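Local coordinates for type IV secretion protein Dot (Legionella pneumophila, PDB 6KS5), which acts as a deubiquitinase that regulates the association of polyubiquitin molecules with the Legionella phagosome, at residues D48-K53 with G102-E107; Y93-S98 with R288-Y293; S132-Y137 with G155-A160; S151-A156 with L220-I225; S310-A315 with I328-S333. All blocks are in the same frame, centred on the assembly; numbering follows the deposited sequence.

Contact 1 of 5, residues D48-K53 with G102-E107; sequences DLFHFK and GFLLRE
Phe52 carries this contact, reaching from an irregular loop to helix 95-112, where Leu104 and Glu107 receive it one turn apart. Its CB already heads for the helix, and the first torsion (chi1 74°) sets CG between the backbone N and the carbonyl carbon. From there the ring runs out along one flank to CD2, 4.0 Å from Glu107 O, and on to CE2, 3.4 Å from the same oxygen. Along the other flank CE1 comes within 4.0 Å of Leu104 O. The tip atom, CZ, rests on Glu107 CB at 3.7 Å. Ring and Glu107 carboxylate stand almost perpendicular, 82° between their planes, and the carboxylate itself turns away to bond with Ser60. Phe66 and Trp108 add further aromatic surface around Phe52. Leu49 supplies a second foothold: its CD1 meets Leu105 CD2 at 3.8 Å, while its CG lies 4.3 Å from Leu104 CB. Phe50 adds its CE1, 4.2 Å from Leu104 CD1. The loop is thus attached to the helix by buried apolar packing and by ring C-H groups beside backbone carbonyls, a chemistry that relies on fit of shape more than on directional bonds.

Contact 2 of 5, residues Y93-S98 with R288-Y293; sequences YLFEKS and RSYAQY
An aromatic cluster joins the start of helix 95-112 to helix 280-296: Phe95 enters from the first, Tyr290 and Tyr293 from the second, one turn of helix bringing both tyrosines to the same phenylalanine. With CG anti to the backbone N (chi1 178°), Phe95 extends straight at its neighbours. Its CE1 sits 3.6 Å above the plane of the Tyr293 ring, over the centre, and the two planes are inclined at 32°. The Tyr290 ring is nearly parallel to that of Phe95 but slid so far aside that they hardly overlap, with Phe95 CE2 3.8 Å from Tyr290 CD1. Leu94 is the N-cap of helix 95-112, so the cluster ties the first turn of that helix to the body of another, distant in sequence. At the root of the Phe95 side chain, CB packs on Ser289 CB at 3.9 Å. A polar link completes the join: the hydroxyl of Tyr293 donates to Glu96 OE1, which lies near the plane of the tyrosine ring; the modelled length, 2.4 Å, is doubtful at this resolution. Glu96 gets there by bending at its second torsion (chi2 79°), and Tyr293 OH also has a weak bond from Leu312 N.

Contact 3 of 5, residues S132-Y137 with G155-A160; sequences SAFKNY and GALYEA
Tyr158 and Ala133 form the hydrogen bond between these helices, the phenol OH donating to Ala133 O at 2.5 Å. The approach is bent, with a C=O...donor angle of 119°, and the hydroxyl stands to one side of the carbonyl plane. Tyr137 N makes the ordinary helical bond to the same oxygen, so two donors grip Ala133 O from opposite faces. Aromatic contact comes next. Tyr137 and Tyr158 make a T-shaped pair in which the edge of Tyr137 points at the face of Tyr158, the planes 79° apart and the centroids separated by 4.7 Å. Tyr137 CD2 does the touching, 3.3 Å above the Tyr158 plane and over its centre. The far end of Tyr137 is held too, its OH bonded to Glu166. The helical segments 132-137 and 155-160 cross at -72°, their axes 11.0 Å apart at closest approach, a separation bridged by long side chains in this all-helical part of the protein. Apolar packing fills the other flank. Leu157, its CG anti to the backbone N, places CD2 3.8 Å from Ala133 CB and 3.9 Å from Phe134 CE1, its side chain crossing that of Phe134 at roughly a right angle. Ala133 CB also lies 3.8 Å from Tyr158 CE1. Trp201 and Tyr209 of helix 193-214 touch Leu157, and Leu165 of helix 162-173 meets Phe134, Tyr137 and Tyr158.

Contact 4 of 5, residues S151-A156 with L220-I225; sequences STEFGA and LSYIEI
Ser221, the N-cap of helix 222-231, meets Glu153 with its OG 2.6 Å from Glu153 O. The same hydroxyl lies 2.7 Å from Glu224 OE2. The first torsion (chi1 62°) holds OG between the backbone N and the carbonyl carbon, within range of both. Tyr222 follows, its phenol end reaching across so that OH comes to 4.2 Å from Glu153 CB, a loose contact. Ile223 lays its CD1 against Phe154 CE1 at 3.8 Å, the two side chains meeting at a slant, and Lys128 touches both from a nearby loop. Phe154 belongs to a second helix start that faces the first: Thr152 to Gly155 form a type I turn, with Phe154 as the N-cap of helix 155-160. Glu224, the third residue after Ser221, bends at its second torsion (chi2 91°), which swings its carboxylate back to the N-cap. There Ser221 N bonds to Glu224 OE2, 2.6 Å long and on the syn side of the carboxylate, one half of a capping box. The bend also leaves OE1 beside Ala156 CB at 3.3 Å. Tyr209 and Leu213 of helix 193-214 pack on Glu224.

Contact 5 of 5, residues S310-A315 with I328-S333; sequences SLLVRA and IALIES
Ala315 and Leu330 bring the two backbones closest, their CA atoms only 4.9 Å apart, and Ala315 CB lies 3.6 Å from Leu330 CB. The methyl of Ala315 points at the helix, which is compatible with so close an approach. Beyond CB, Leu330 sends its branch away from the backbone N (chi1 169°), carrying CD1 across to the loop. There it meets both methyls of Leu312, at 3.8 Å from Leu312 CD2 and 4.0 Å from Leu312 CD1. In Leu312 the first torsion (chi1 -31°) is displaced from the staggered position, and although its CB sets off at a slant to the helix, the extended second torsion brings its methyls onto Leu330. The pair crosses obliquely, both leucines buried. Arg314 behaves as two parts. Its aliphatic part touches the helix through CD, 3.8 Å from Ala329 CB; a bend at chi3 (-87°) then redirects the guanidinium, whose NH1 makes a salt bridge with Asp323. Glu332 of the helix carries the opposite charge, but Arg314 NE remains 4.9 Å from Glu332 OE1, enough at most for a modest electrostatic attraction. Ala315 and Ala329 lie where the backbones come close, and Leu312 and Leu330 pack beside them: a type I turn (Ser310 to Val313) and the residues that follow it, packed against the C-terminal helix 326-334.

Helix 95-112 links three of the five contacts: contacts 1 and 2 lie on it, with centres about 21 Å apart, and contact 5 packs beside it. Phe103 CE2, on the helical segment of contact 1, lies 3.4 Å from Leu330 CD2 of contact 5. Contacts 2 and 5 abut more broadly, Glu96 CG reaching Leu312 CD1 at 3.6 Å and Tyr93 CE2 reaching Leu311 CD2 at the same distance. Farther along the molecule contacts 3 and 4 share Gly155 and Ala156, their centres about 9 Å apart, with Ala133 CB touching Phe154 CD1. Contact 3 lies across the chain's centre from contacts 1, 2 and 5, about 36 Å from contact 2 between centres; contact 4 lies nearest that centre.

Contact 1 of 5, residues D48-K53 with G102-E107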
# COMPACT_ATOMS: atom_id res chain seq x y z
N ASP A 48 16.40 -1.25 -9.35
CA ASP A 48 16.60 -0.17 -8.36
C ASP A 48 15.63 -0.26 -7.18
O ASP A 48 15.35 0.74 -6.51
CB ASP A 48 16.57 1.22 -9.02
CG ASP A 48 15.15 1.72 -9.34
OD1 ASP A 48 14.56 2.43 -8.51
OD2 ASP A 48 14.67 1.44 -10.46
N LEU A 49 15.14 -1.47 -6.88
CA LEU A 49 14.39 -1.68 -5.64
C LEU A 49 15.31 -1.68 -4.42
O LEU A 49 14.82 -1.54 -3.29
CB LEU A 49 13.61 -3.00 -5.70
CG LEU A 49 12.67 -3.34 -4.54
CD1 LEU A 49 11.29 -2.75 -4.77
CD2 LEU A 49 12.57 -4.85 -4.31
N PHE A 50 16.62 -1.80 -4.64
CA PHE A 50 17.60 -1.90 -3.58
C PHE A 50 18.51 -0.68 -3.50
O PHE A 50 19.43 -0.66 -2.67
CB PHE A 50 18.43 -3.17 -3.76
CG PHE A 50 17.65 -4.44 -3.56
CD1 PHE A 50 17.52 -5.00 -2.30
CD2 PHE A 50 17.04 -5.07 -4.63
CE1 PHE A 50 16.81 -6.16 -2.11
CE2 PHE A 50 16.31 -6.24 -4.45
CZ PHE A 50 16.20 -6.78 -3.18
N HIS A 51 18.29 0.33 -4.35
CA HIS A 51 19.17 1.50 -4.37
C HIS A 51 18.41 2.81 -4.52
O HIS A 51 19.00 3.82 -4.91
CB HIS A 51 20.21 1.38 -5.49
N PHE A 52 17.12 2.84 -4.21
CA PHE A 52 16.32 4.04 -4.36
C PHE A 52 16.41 4.92 -3.12
O PHE A 52 16.81 4.48 -2.04
CB PHE A 52 14.85 3.69 -4.65
CG PHE A 52 14.10 3.17 -3.45
CD1 PHE A 52 14.23 1.85 -3.05
CD2 PHE A 52 13.24 4.00 -2.75
CE1 PHE A 52 13.53 1.37 -1.95
CE2 PHE A 52 12.54 3.53 -1.65
CZ PHE A 52 12.69 2.21 -1.26
N LYS A 53 16.02 6.19 -3.29
CA LYS A 53 15.95 7.17 -2.20
C LYS A 53 14.47 7.45 -1.94
O LYS A 53 13.79 8.05 -2.77
CB LYS A 53 16.71 8.44 -2.55
N GLY A 102 8.07 -6.59 1.41
CA GLY A 102 6.95 -5.72 1.73
C GLY A 102 7.40 -4.34 2.16
O GLY A 102 6.77 -3.34 1.82
N PHE A 103 8.50 -4.27 2.91
CA PHE A 103 8.99 -2.98 3.38
C PHE A 103 9.52 -2.14 2.23
O PHE A 103 9.24 -0.94 2.14
CB PHE A 103 10.08 -3.18 4.44
CG PHE A 103 9.58 -3.75 5.73
CD1 PHE A 103 8.53 -3.15 6.40
CD2 PHE A 103 10.17 -4.87 6.29
CE1 PHE A 103 8.07 -3.66 7.59
CE2 PHE A 103 9.70 -5.39 7.48
CZ PHE A 103 8.66 -4.78 8.13
N LEU A 104 10.32 -2.75 1.35
CA LEU A 104 10.93 -1.97 0.27
C LEU A 104 9.90 -1.55 -0.77
O LEU A 104 9.97 -0.45 -1.31
CB LEU A 104 12.05 -2.77 -0.37
CG LEU A 104 13.04 -3.37 0.64
CD1 LEU A 104 13.58 -4.71 0.18
CD2 LEU A 104 14.16 -2.38 0.88
N LEU A 105 8.91 -2.42 -1.03
CA LEU A 105 7.88 -2.07 -2.00
C LEU A 105 7.00 -0.94 -1.50
O LEU A 105 6.57 -0.09 -2.28
CB LEU A 105 7.03 -3.30 -2.33
CG LEU A 105 7.70 -4.40 -3.16
CD1 LEU A 105 6.97 -5.72 -2.99
CD2 LEU A 105 7.75 -4.00 -4.63
N ARG A 106 6.73 -0.90 -0.19
CA ARG A 106 5.89 0.16 0.36
C ARG A 106 6.49 1.53 0.10
O ARG A 106 5.76 2.51 -0.10
CB ARG A 106 5.69 -0.05 1.87
CG ARG A 106 5.03 1.14 2.56
CD ARG A 106 4.69 0.87 4.01
NE ARG A 106 3.53 0.00 4.17
CZ ARG A 106 2.28 0.37 3.95
NH1 ARG A 106 2.00 1.60 3.55
NH2 ARG A 106 1.29 -0.49 4.14
N GLU A 107 7.82 1.63 0.08
CA GLU A 107 8.49 2.89 -0.18
C GLU A 107 8.97 3.03 -1.62
O GLU A 107 9.26 4.14 -2.05
CB GLU A 107 9.67 3.07 0.77
CG GLU A 107 9.32 2.81 2.24
CD GLU A 107 10.35 3.38 3.21
OE1 GLU A 107 11.28 4.08 2.77
OE2 GLU A 107 10.21 3.13 4.43

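Contact 2 of 5, residues Y93-S98 with R288-Y293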
# COMPACT_ATOMS: atom_id res chain seq x y z
N TYR A 93 12.74 -21.23 2.14
CA TYR A 93 12.39 -19.98 2.80
C TYR A 93 11.69 -19.04 1.82
O TYR A 93 12.31 -18.55 0.88
CB TYR A 93 13.63 -19.30 3.39
CG TYR A 93 14.32 -20.09 4.48
CD1 TYR A 93 15.18 -21.13 4.18
CD2 TYR A 93 14.10 -19.78 5.82
CE1 TYR A 93 15.81 -21.85 5.18
CE2 TYR A 93 14.73 -20.49 6.83
CZ TYR A 93 15.59 -21.53 6.50
OH TYR A 93 16.21 -22.25 7.49
N LEU A 94 10.41 -18.79 2.05
CA LEU A 94 9.65 -17.92 1.16
C LEU A 94 8.87 -16.88 1.96
O LEU A 94 8.68 -15.75 1.49
CB LEU A 94 8.69 -18.75 0.30
CG LEU A 94 8.12 -18.03 -0.92
CD1 LEU A 94 9.22 -17.78 -1.95
CD2 LEU A 94 6.98 -18.83 -1.53
N PHE A 95 8.43 -17.24 3.16
CA PHE A 95 7.68 -16.29 3.98
C PHE A 95 8.56 -15.14 4.44
O PHE A 95 8.13 -13.98 4.44
CB PHE A 95 7.06 -17.00 5.18
CG PHE A 95 6.31 -16.09 6.11
CD1 PHE A 95 6.97 -15.44 7.15
CD2 PHE A 95 4.96 -15.88 5.96
CE1 PHE A 95 6.29 -14.60 8.01
CE2 PHE A 95 4.27 -15.04 6.81
CZ PHE A 95 4.94 -14.40 7.84
N GLU A 96 9.80 -15.44 4.84
CA GLU A 96 10.70 -14.39 5.29
C GLU A 96 11.06 -13.43 4.17
O GLU A 96 11.36 -12.25 4.42
CB GLU A 96 11.97 -15.00 5.89
CG GLU A 96 11.76 -15.75 7.21
CD GLU A 96 11.18 -17.14 7.01
OE1 GLU A 96 10.65 -17.71 8.00
OE2 GLU A 96 11.23 -17.66 5.88
N LYS A 97 11.05 -13.91 2.92
CA LYS A 97 11.44 -13.06 1.80
C LYS A 97 10.36 -12.03 1.47
O LYS A 97 10.67 -10.87 1.17
CB LYS A 97 11.76 -13.92 0.58
N SER A 98 9.09 -12.44 1.51
CA SER A 98 8.02 -11.51 1.18
C SER A 98 7.88 -10.41 2.23
O SER A 98 7.58 -9.26 1.89
CB SER A 98 6.70 -12.26 1.03
OG SER A 98 6.27 -12.81 2.26
N ARG A 288 2.56 -23.23 5.29
CA ARG A 288 3.04 -24.01 6.42
C ARG A 288 3.88 -23.17 7.37
O ARG A 288 3.80 -23.34 8.60
CB ARG A 288 3.83 -25.23 5.93
N SER A 289 4.68 -22.25 6.83
CA SER A 289 5.40 -21.31 7.69
C SER A 289 4.44 -20.41 8.47
O SER A 289 4.58 -20.24 9.69
CB SER A 289 6.34 -20.42 6.87
OG SER A 289 7.02 -21.09 5.83
N TYR A 290 3.46 -19.82 7.79
CA TYR A 290 2.55 -18.90 8.46
C TYR A 290 1.82 -19.59 9.61
O TYR A 290 1.68 -19.01 10.69
CB TYR A 290 1.55 -18.32 7.46
CG TYR A 290 0.76 -17.15 7.98
CD1 TYR A 290 1.32 -16.25 8.89
CD2 TYR A 290 -0.55 -16.94 7.58
CE1 TYR A 290 0.60 -15.17 9.37
CE2 TYR A 290 -1.29 -15.87 8.06
CZ TYR A 290 -0.70 -14.98 8.95
OH TYR A 290 -1.41 -13.91 9.45
N ALA A 291 1.38 -20.83 9.39
CA ALA A 291 0.78 -21.61 10.46
C ALA A 291 1.79 -21.91 11.56
O ALA A 291 1.41 -22.00 12.74
CB ALA A 291 0.18 -22.90 9.90
N GLN A 292 3.06 -22.06 11.21
CA GLN A 292 4.09 -22.18 12.24
C GLN A 292 4.30 -20.84 12.94
O GLN A 292 4.49 -20.80 14.16
CB GLN A 292 5.40 -22.68 11.64
N TYR A 293 4.25 -19.75 12.17
CA TYR A 293 4.45 -18.42 12.74
C TYR A 293 3.33 -18.03 13.70
O TYR A 293 3.58 -17.34 14.69
CB TYR A 293 4.56 -17.39 11.62
CG TYR A 293 5.97 -17.11 11.14
CD1 TYR A 293 6.51 -17.81 10.07
CD2 TYR A 293 6.75 -16.14 11.75
CE1 TYR A 293 7.79 -17.55 9.62
CE2 TYR A 293 8.03 -15.88 11.32
CZ TYR A 293 8.55 -16.58 10.25
OH TYR A 293 9.82 -16.30 9.82

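Contact 3 of 5, residues S132-Y137 with G155-A160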
# COMPACT_ATOMS: atom_id res chain seq x y z
N SER A 132 -13.75 13.67 -8.11
CA SER A 132 -14.94 13.07 -7.52
C SER A 132 -14.76 12.83 -6.03
O SER A 132 -15.68 13.08 -5.24
CB SER A 132 -15.28 11.76 -8.25
OG SER A 132 -15.34 11.99 -9.65
N ALA A 133 -13.58 12.35 -5.62
CA ALA A 133 -13.37 12.07 -4.20
C ALA A 133 -13.46 13.33 -3.37
O ALA A 133 -14.05 13.32 -2.28
CB ALA A 133 -12.01 11.39 -4.00
N PHE A 134 -12.89 14.43 -3.87
CA PHE A 134 -12.93 15.68 -3.12
C PHE A 134 -14.34 16.25 -3.07
O PHE A 134 -14.84 16.60 -2.00
CB PHE A 134 -11.97 16.69 -3.74
CG PHE A 134 -10.54 16.52 -3.31
CD1 PHE A 134 -10.10 15.31 -2.80
CD2 PHE A 134 -9.65 17.57 -3.40
CE1 PHE A 134 -8.79 15.15 -2.40
CE2 PHE A 134 -8.34 17.42 -3.00
CZ PHE A 134 -7.91 16.21 -2.50
N LYS A 135 -15.00 16.34 -4.23
CA LYS A 135 -16.38 16.80 -4.24
C LYS A 135 -17.25 15.96 -3.31
O LYS A 135 -18.02 16.51 -2.51
CB LYS A 135 -16.92 16.77 -5.67
CG LYS A 135 -16.38 17.89 -6.54
CD LYS A 135 -17.03 17.89 -7.90
CE LYS A 135 -16.01 18.15 -8.99
NZ LYS A 135 -16.65 18.19 -10.34
N ASN A 136 -17.11 14.64 -3.38
CA ASN A 136 -17.81 13.77 -2.45
C ASN A 136 -17.45 14.11 -1.01
O ASN A 136 -18.32 14.12 -0.13
CB ASN A 136 -17.47 12.30 -2.73
CG ASN A 136 -18.14 11.79 -3.98
OD1 ASN A 136 -19.11 12.37 -4.45
ND2 ASN A 136 -17.62 10.69 -4.51
N TYR A 137 -16.17 14.40 -0.74
CA TYR A 137 -15.76 14.74 0.61
C TYR A 137 -16.51 15.96 1.13
O TYR A 137 -16.88 16.02 2.30
CB TYR A 137 -14.25 14.99 0.65
CG TYR A 137 -13.68 15.09 2.05
CD1 TYR A 137 -13.69 16.29 2.74
CD2 TYR A 137 -13.14 13.98 2.67
CE1 TYR A 137 -13.17 16.38 4.02
CE2 TYR A 137 -12.63 14.05 3.95
CZ TYR A 137 -12.64 15.25 4.62
OH TYR A 137 -12.13 15.33 5.89
N GLY A 155 -9.53 6.59 1.98
CA GLY A 155 -8.99 6.99 3.27
C GLY A 155 -7.58 7.54 3.17
O GLY A 155 -7.26 8.57 3.76
N ALA A 156 -6.71 6.85 2.43
CA ALA A 156 -5.33 7.30 2.29
C ALA A 156 -5.26 8.66 1.61
O ALA A 156 -4.44 9.51 1.98
CB ALA A 156 -4.51 6.26 1.52
N LEU A 157 -6.12 8.89 0.61
CA LEU A 157 -6.15 10.17 -0.08
C LEU A 157 -6.76 11.25 0.80
O LEU A 157 -6.32 12.41 0.79
CB LEU A 157 -6.91 10.05 -1.39
CG LEU A 157 -7.05 11.31 -2.23
CD1 LEU A 157 -5.91 11.41 -3.22
CD2 LEU A 157 -8.39 11.33 -2.96
N TYR A 158 -7.78 10.89 1.58
CA TYR A 158 -8.42 11.86 2.46
C TYR A 158 -7.51 12.26 3.62
O TYR A 158 -7.64 13.37 4.15
CB TYR A 158 -9.74 11.30 2.99
CG TYR A 158 -10.85 11.28 1.96
CD1 TYR A 158 -10.65 11.79 0.69
CD2 TYR A 158 -12.10 10.77 2.27
CE1 TYR A 158 -11.66 11.78 -0.24
CE2 TYR A 158 -13.12 10.76 1.34
CZ TYR A 158 -12.89 11.26 0.08
OH TYR A 158 -13.90 11.26 -0.85
N GLU A 159 -6.58 11.38 4.01
CA GLU A 159 -5.69 11.71 5.11
C GLU A 159 -4.50 12.55 4.65
O GLU A 159 -4.07 13.46 5.37
CB GLU A 159 -5.19 10.43 5.79
CG GLU A 159 -5.90 10.14 7.09
CD GLU A 159 -5.05 9.36 8.07
OE1 GLU A 159 -5.57 8.96 9.13
OE2 GLU A 159 -3.85 9.14 7.78
N ALA A 160 -3.97 12.26 3.46
CA ALA A 160 -2.83 13.02 2.98
C ALA A 160 -3.18 14.49 2.79
O ALA A 160 -2.39 15.37 3.14
CB ALA A 160 -2.31 12.42 1.67

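Contact 4 of 5, residues S151-A156 with L220-I225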
# COMPACT_ATOMS: atom_id res chain seq x y z
N SER A 151 -12.21 5.65 6.81
CA SER A 151 -12.36 4.22 6.63
C SER A 151 -12.89 3.87 5.24
O SER A 151 -13.12 2.69 4.96
CB SER A 151 -13.31 3.65 7.69
OG SER A 151 -14.61 3.47 7.16
N THR A 152 -13.11 4.86 4.39
CA THR A 152 -13.61 4.60 3.06
C THR A 152 -12.46 4.20 2.13
O THR A 152 -11.28 4.24 2.50
CB THR A 152 -14.35 5.83 2.52
OG1 THR A 152 -13.47 6.96 2.49
CG2 THR A 152 -15.55 6.15 3.40
N GLU A 153 -12.82 3.83 0.90
CA GLU A 153 -11.84 3.52 -0.13
C GLU A 153 -10.88 4.67 -0.40
O GLU A 153 -9.79 4.44 -0.94
CB GLU A 153 -12.55 3.14 -1.43
CG GLU A 153 -13.72 4.05 -1.81
CD GLU A 153 -14.99 3.77 -1.00
OE1 GLU A 153 -14.97 2.84 -0.16
OE2 GLU A 153 -15.99 4.50 -1.19
N PHE A 154 -11.25 5.91 -0.07
CA PHE A 154 -10.37 7.05 -0.28
C PHE A 154 -9.66 7.48 1.00
O PHE A 154 -9.20 8.63 1.08
CB PHE A 154 -11.16 8.23 -0.86
CG PHE A 154 -11.81 7.95 -2.19
CD1 PHE A 154 -11.06 7.95 -3.36
CD2 PHE A 154 -13.16 7.71 -2.27
CE1 PHE A 154 -11.66 7.71 -4.58
CE2 PHE A 154 -13.77 7.48 -3.48
CZ PHE A 154 -13.01 7.47 -4.64
N GLY A 155 -9.53 6.59 1.98
CA GLY A 155 -8.99 6.99 3.27
C GLY A 155 -7.58 7.54 3.17
O GLY A 155 -7.26 8.57 3.76
N ALA A 156 -6.71 6.85 2.43
CA ALA A 156 -5.33 7.30 2.29
C ALA A 156 -5.26 8.66 1.61
O ALA A 156 -4.44 9.51 1.98
CB ALA A 156 -4.51 6.26 1.52
N LEU A 220 -3.85 0.40 2.19
CA LEU A 220 -4.17 0.62 0.80
C LEU A 220 -5.51 -0.00 0.44
O LEU A 220 -5.83 -1.12 0.88
CB LEU A 220 -3.08 0.03 -0.09
CG LEU A 220 -2.11 0.97 -0.80
CD1 LEU A 220 -1.31 1.77 0.21
CD2 LEU A 220 -1.19 0.16 -1.70
N SER A 221 -6.29 0.72 -0.35
CA SER A 221 -7.50 0.23 -0.97
C SER A 221 -7.21 -0.07 -2.43
O SER A 221 -6.11 0.16 -2.93
CB SER A 221 -8.62 1.26 -0.82
OG SER A 221 -8.26 2.45 -1.49
N TYR A 222 -8.23 -0.58 -3.14
CA TYR A 222 -8.02 -0.94 -4.54
C TYR A 222 -7.80 0.28 -5.43
O TYR A 222 -7.38 0.10 -6.58
CB TYR A 222 -9.21 -1.76 -5.05
CG TYR A 222 -10.54 -1.08 -4.89
CD1 TYR A 222 -11.26 -1.19 -3.71
CD2 TYR A 222 -11.09 -0.33 -5.93
CE1 TYR A 222 -12.49 -0.56 -3.56
CE2 TYR A 222 -12.31 0.30 -5.79
CZ TYR A 222 -13.01 0.18 -4.60
OH TYR A 222 -14.23 0.80 -4.46
N ILE A 223 -8.05 1.49 -4.93
CA ILE A 223 -7.79 2.71 -5.69
C ILE A 223 -6.30 2.89 -5.93
O ILE A 223 -5.83 2.95 -7.07
CB ILE A 223 -8.38 3.94 -4.97
CG1 ILE A 223 -9.91 3.88 -4.94
CG2 ILE A 223 -7.87 5.24 -5.59
CD1 ILE A 223 -10.55 4.47 -6.15
N GLU A 224 -5.53 3.00 -4.84
CA GLU A 224 -4.09 3.18 -4.95
C GLU A 224 -3.44 2.03 -5.69
O GLU A 224 -2.52 2.22 -6.50
CB GLU A 224 -3.46 3.34 -3.56
CG GLU A 224 -4.09 4.42 -2.69
CD GLU A 224 -5.23 3.94 -1.81
OE1 GLU A 224 -5.81 4.77 -1.08
OE2 GLU A 224 -5.55 2.73 -1.82
N ILE A 225 -3.92 0.81 -5.45
CA ILE A 225 -3.29 -0.37 -6.03
C ILE A 225 -3.42 -0.35 -7.55
O ILE A 225 -2.46 -0.66 -8.26
CB ILE A 225 -3.91 -1.64 -5.40
CG1 ILE A 225 -3.46 -1.79 -3.95
CG2 ILE A 225 -3.57 -2.87 -6.23
CD1 ILE A 225 -4.24 -2.82 -3.17

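Contact 5 of 5, residues S310-A315 with I328-S333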
# COMPACT_ATOMS: atom_id res chain seq x y z
N SER A 310 10.78 -20.20 14.04
CA SER A 310 10.81 -19.29 12.90
C SER A 310 11.65 -18.05 13.18
O SER A 310 11.65 -17.54 14.31
CB SER A 310 9.39 -18.89 12.49
OG SER A 310 8.55 -20.03 12.42
N LEU A 311 12.32 -17.54 12.14
CA LEU A 311 13.33 -16.51 12.32
C LEU A 311 12.74 -15.21 12.85
O LEU A 311 13.12 -14.73 13.92
CB LEU A 311 14.07 -16.26 11.00
CG LEU A 311 14.87 -17.39 10.33
CD1 LEU A 311 15.80 -18.05 11.33
CD2 LEU A 311 13.97 -18.39 9.63
N LEU A 312 11.79 -14.63 12.10
CA LEU A 312 11.30 -13.28 12.35
C LEU A 312 10.00 -13.25 13.13
O LEU A 312 9.16 -12.37 12.91
CB LEU A 312 11.14 -12.54 11.02
CG LEU A 312 12.11 -12.96 9.91
CD1 LEU A 312 11.66 -12.41 8.57
CD2 LEU A 312 13.53 -12.51 10.22
N VAL A 313 9.81 -14.20 14.06
CA VAL A 313 8.53 -14.30 14.75
C VAL A 313 8.29 -13.07 15.62
O VAL A 313 7.19 -12.50 15.63
CB VAL A 313 8.47 -15.60 15.58
CG1 VAL A 313 9.72 -15.75 16.43
CG2 VAL A 313 7.22 -15.62 16.44
N ARG A 314 9.32 -12.63 16.36
CA ARG A 314 9.15 -11.47 17.22
C ARG A 314 8.97 -10.19 16.42
O ARG A 314 8.38 -9.23 16.94
CB ARG A 314 10.35 -11.34 18.16
CG ARG A 314 10.21 -10.23 19.19
CD ARG A 314 11.56 -9.69 19.62
NE ARG A 314 12.11 -10.47 20.72
CZ ARG A 314 12.18 -10.04 21.98
NH1 ARG A 314 11.74 -8.83 22.30
NH2 ARG A 314 12.69 -10.83 22.91
N ALA A 315 9.44 -10.15 15.18
CA ALA A 315 9.29 -8.95 14.37
C ALA A 315 7.85 -8.76 13.91
O ALA A 315 7.43 -7.63 13.66
CB ALA A 315 10.22 -9.01 13.16
N ILE A 328 12.53 -2.82 14.63
CA ILE A 328 13.87 -2.92 15.20
C ILE A 328 14.12 -4.31 15.76
O ILE A 328 15.27 -4.72 15.93
CB ILE A 328 14.11 -1.84 16.28
CG1 ILE A 328 13.33 -2.13 17.56
CG2 ILE A 328 13.79 -0.46 15.73
CD1 ILE A 328 14.06 -3.01 18.55
N ALA A 329 13.05 -5.06 16.07
CA ALA A 329 13.22 -6.48 16.34
C ALA A 329 13.57 -7.26 15.08
O ALA A 329 14.12 -8.36 15.16
CB ALA A 329 11.95 -7.05 16.96
N LEU A 330 13.22 -6.72 13.91
CA LEU A 330 13.58 -7.39 12.66
C LEU A 330 15.04 -7.17 12.33
O LEU A 330 15.75 -8.11 11.93
CB LEU A 330 12.69 -6.91 11.51
CG LEU A 330 13.15 -7.33 10.11
CD1 LEU A 330 12.86 -8.81 9.85
CD2 LEU A 330 12.50 -6.46 9.06
N ILE A 331 15.52 -5.93 12.49
CA ILE A 331 16.92 -5.64 12.19
C ILE A 331 17.86 -6.24 13.24
O ILE A 331 19.03 -6.49 12.94
CB ILE A 331 17.13 -4.13 12.04
CG1 ILE A 331 16.88 -3.42 13.37
CG2 ILE A 331 16.19 -3.59 10.98
CD1 ILE A 331 18.14 -2.87 14.02
N GLU A 332 17.39 -6.49 14.46
CA GLU A 332 18.26 -7.17 15.42
C GLU A 332 18.53 -8.61 14.98
O GLU A 332 19.63 -9.12 15.17
CB GLU A 332 17.65 -7.13 16.83
CG GLU A 332 16.39 -7.93 17.02
CD GLU A 332 16.32 -8.61 18.37
OE1 GLU A 332 16.32 -9.86 18.39
OE2 GLU A 332 16.30 -7.88 19.38
N SER A 333 17.54 -9.27 14.42
CA SER A 333 17.74 -10.65 13.98
C SER A 333 18.53 -10.74 12.68
O SER A 333 19.15 -11.78 12.41
CB SER A 333 16.38 -11.35 13.80
OG SER A 333 15.70 -11.46 15.04